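PDB 3DMN: putative DNA helicase from Lactobacillus plantarum, which is of unknown function but, as a UvrD-like helicase C-terminal domain, probably belongs to an enzyme that unwinds DNA at the expense of ATP. Local coordinates for residues Asp48-Gln53 and Ala117-Asn122. Sequence-based numbering, arbitrary orientation. Where two conformers were deposited one is given.
Sequences DQVVDQ and AVIVWN. With ACT (acetate ion), chain K; ACT (acetate ion), chain L.
Trp-121 presents its indole to Val-50 obliquely: CG2 of the valine sits 3.7 Å from ring atoms CE3 and CZ3, and the two side chains lie roughly perpendicular. One ring face carries CB of Asn-122, over the outer part of the ring; at the edge, in the ring plane, NE1 gives an almost straight hydrogen bond (2.9 Å, 173°) to O of an acetate, likely a leftover of crystallisation. The ND2 of Asn-122 holds that ion's OXT at 3.1 Å and a second acetate as well. With CG anti to the backbone N (chi1 171°), the indole swings off the strand to meet helix 43-59, where Val-47 also touches it. Cut back to an alanine, Trp-121 would probably leave Val-50 CG2 facing a gap under the helix and the first acetate without its indole N-H. Further back along the strand, Ile-119 CD1 packs on the aliphatic part of Gln-53, 3.8 Å from CG, while Ile-119 CG2 lies more loosely, 4.3 Å from Val-50 CG2. The 48-53 part of helix 43-59 runs antiparallel to strand 118-121 (177°), their axes 10.3 Å apart: a helix packed on a parallel sheet, whose strand 118-121 lies between strands 64-68 and 147-153, consistent with the P-loop NTPase fold of UvrD-like helicases.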
loop_
_atom_site.group_PDB
_atom_site.type_symbol
_atom_site.label_atom_id
_atom_site.label_comp_id
_atom_site.label_asym_id
_atom_site.label_seq_id
_atom_site.Cartn_x
_atom_site.Cartn_y
_atom_site.Cartn_z
ATOM N N ASP A 48 8.812 8.752 -6.122
ATOM C CA ASP A 48 8.152 9.371 -7.287
ATOM C C ASP A 48 6.773 8.710 -7.517
ATOM O O ASP A 48 5.757 9.379 -7.800
ATOM C CB ASP A 48 8.957 9.119 -8.565
ATOM C CG ASP A 48 10.250 9.953 -8.663
ATOM O OD1 ASP A 48 10.513 10.828 -7.796
ATOM O OD2 ASP A 48 10.954 9.823 -9.707
ATOM N N GLN A 49 6.751 7.376 -7.455
ATOM C CA GLN A 49 5.487 6.697 -7.744
ATOM C C GLN A 49 4.448 6.958 -6.675
ATOM O O GLN A 49 3.245 7.061 -6.987
ATOM C CB GLN A 49 5.665 5.191 -7.984
ATOM C CG GLN A 49 4.346 4.473 -8.286
ATOM C CD GLN A 49 3.554 5.022 -9.478
ATOM O OE1 GLN A 49 4.112 5.525 -10.463
ATOM N NE2 GLN A 49 2.227 4.907 -9.391
ATOM N N VAL A 50 4.876 7.050 -5.420
ATOM C CA VAL A 50 3.945 7.402 -4.335
ATOM C C VAL A 50 3.345 8.807 -4.581
ATOM O O VAL A 50 2.135 9.024 -4.443
ATOM C CB VAL A 50 4.625 7.349 -2.970
ATOM C CG1 VAL A 50 3.696 7.832 -1.907
ATOM C CG2 VAL A 50 5.076 5.893 -2.667
ATOM N N VAL A 51 4.199 9.760 -4.929
ATOM C CA VAL A 51 3.729 11.135 -5.205
ATOM C C VAL A 51 2.682 11.127 -6.335
ATOM O O VAL A 51 1.593 11.737 -6.243
ATOM C CB VAL A 51 4.930 12.032 -5.559
ATOM C CG1 VAL A 51 4.484 13.364 -6.159
ATOM C CG2 VAL A 51 5.749 12.303 -4.290
ATOM N N ASP A 52 3.012 10.387 -7.386
ATOM C CA ASP A 52 2.181 10.284 -8.563
ATOM C C ASP A 52 0.838 9.601 -8.245
ATOM O O ASP A 52 -0.237 10.074 -8.695
ATOM C CB ASP A 52 2.895 9.523 -9.651
ATOM C CG ASP A 52 4.060 10.280 -10.225
ATOM O OD1 ASP A 52 4.298 11.437 -9.829
ATOM O OD2 ASP A 52 4.714 9.705 -11.129
ATOM N N GLN A 53 0.896 8.517 -7.470
ATOM C CA GLN A 53 -0.330 7.830 -7.062
ATOM C C GLN A 53 -1.222 8.699 -6.170
ATOM O O GLN A 53 -2.444 8.693 -6.295
ATOM C CB GLN A 53 -0.002 6.510 -6.367
ATOM C CG GLN A 53 -1.266 5.638 -6.160
ATOM C CD GLN A 53 -1.806 5.113 -7.466
ATOM O OE1 GLN A 53 -3.016 5.202 -7.741
ATOM N NE2 GLN A 53 -0.925 4.609 -8.292
ATOM N N ALA A 117 -8.466 4.234 -0.108
ATOM C CA ALA A 117 -7.332 3.860 -0.963
ATOM C C ALA A 117 -6.130 3.596 -0.065
ATOM O O ALA A 117 -5.912 4.286 0.951
ATOM C CB ALA A 117 -7.021 4.988 -1.914
ATOM N N VAL A 118 -5.352 2.594 -0.449
ATOM C CA VAL A 118 -4.127 2.280 0.275
ATOM C C VAL A 118 -3.000 2.253 -0.738
ATOM O O VAL A 118 -3.149 1.701 -1.824
ATOM C CB VAL A 118 -4.218 0.874 0.965
ATOM C CG1 VAL A 118 -2.834 0.425 1.481
ATOM C CG2 VAL A 118 -5.235 0.944 2.144
ATOM N N ILE A 119 -1.872 2.815 -0.332
ATOM C CA ILE A 119 -0.608 2.574 -1.070
ATOM C C ILE A 119 0.298 1.757 -0.157
ATOM O O ILE A 119 0.614 2.218 0.939
ATOM C CB ILE A 119 0.061 3.886 -1.429
ATOM C CG1 ILE A 119 -0.829 4.711 -2.367
ATOM C CG2 ILE A 119 1.491 3.655 -2.059
ATOM C CD1 ILE A 119 -0.348 6.210 -2.526
ATOM N N VAL A 120 0.642 0.525 -0.559
ATOM C CA VAL A 120 1.551 -0.309 0.219
ATOM C C VAL A 120 2.969 0.104 -0.117
ATOM O O VAL A 120 3.432 -0.051 -1.245
ATOM C CB VAL A 120 1.348 -1.823 -0.087
ATOM C CG1 VAL A 120 2.241 -2.651 0.792
ATOM C CG2 VAL A 120 -0.117 -2.183 0.134
ATOM N N TRP A 121 3.689 0.585 0.901
ATOM C CA TRP A 121 5.047 1.074 0.641
ATOM C C TRP A 121 6.080 -0.053 0.700
ATOM O O TRP A 121 6.301 -0.728 1.743
ATOM C CB TRP A 121 5.436 2.219 1.619
ATOM C CG TRP A 121 6.868 2.571 1.520
ATOM C CD1 TRP A 121 7.832 2.418 2.504
ATOM C CD2 TRP A 121 7.549 3.064 0.362
ATOM N NE1 TRP A 121 9.073 2.838 2.030
ATOM C CE2 TRP A 121 8.924 3.216 0.711
ATOM C CE3 TRP A 121 7.132 3.427 -0.930
ATOM C CZ2 TRP A 121 9.862 3.713 -0.192
ATOM C CZ3 TRP A 121 8.096 3.897 -1.848
ATOM C CH2 TRP A 121 9.432 4.025 -1.458
ATOM N N ASN A 122 6.729 -0.235 -0.443
ATOM C CA ASN A 122 7.899 -1.120 -0.553
ATOM C C ASN A 122 7.569 -2.587 -0.299
ATOM O O ASN A 122 8.176 -3.253 0.561
ATOM C CB ASN A 122 9.099 -0.654 0.256
ATOM C CG ASN A 122 10.405 -1.006 -0.463
ATOM O OD1 ASN A 122 10.335 -1.633 -1.515
ATOM N ND2 ASN A 122 11.570 -0.660 0.113
HETATM C C ACT K . 11.949 1.599 2.914
HETATM O O ACT K . 11.539 2.700 3.479
HETATM O OXT ACT K . 11.256 0.528 2.950
HETATM C CH3 ACT K . 13.244 1.532 2.181
HETATM C C ACT L . 14.955 0.054 -0.900
HETATM O O ACT L . 14.481 1.093 -0.370
HETATM O OXT ACT L . 14.259 -0.985 -0.953
HETATM C CH3 ACT L . 16.344 0.063 -1.468
#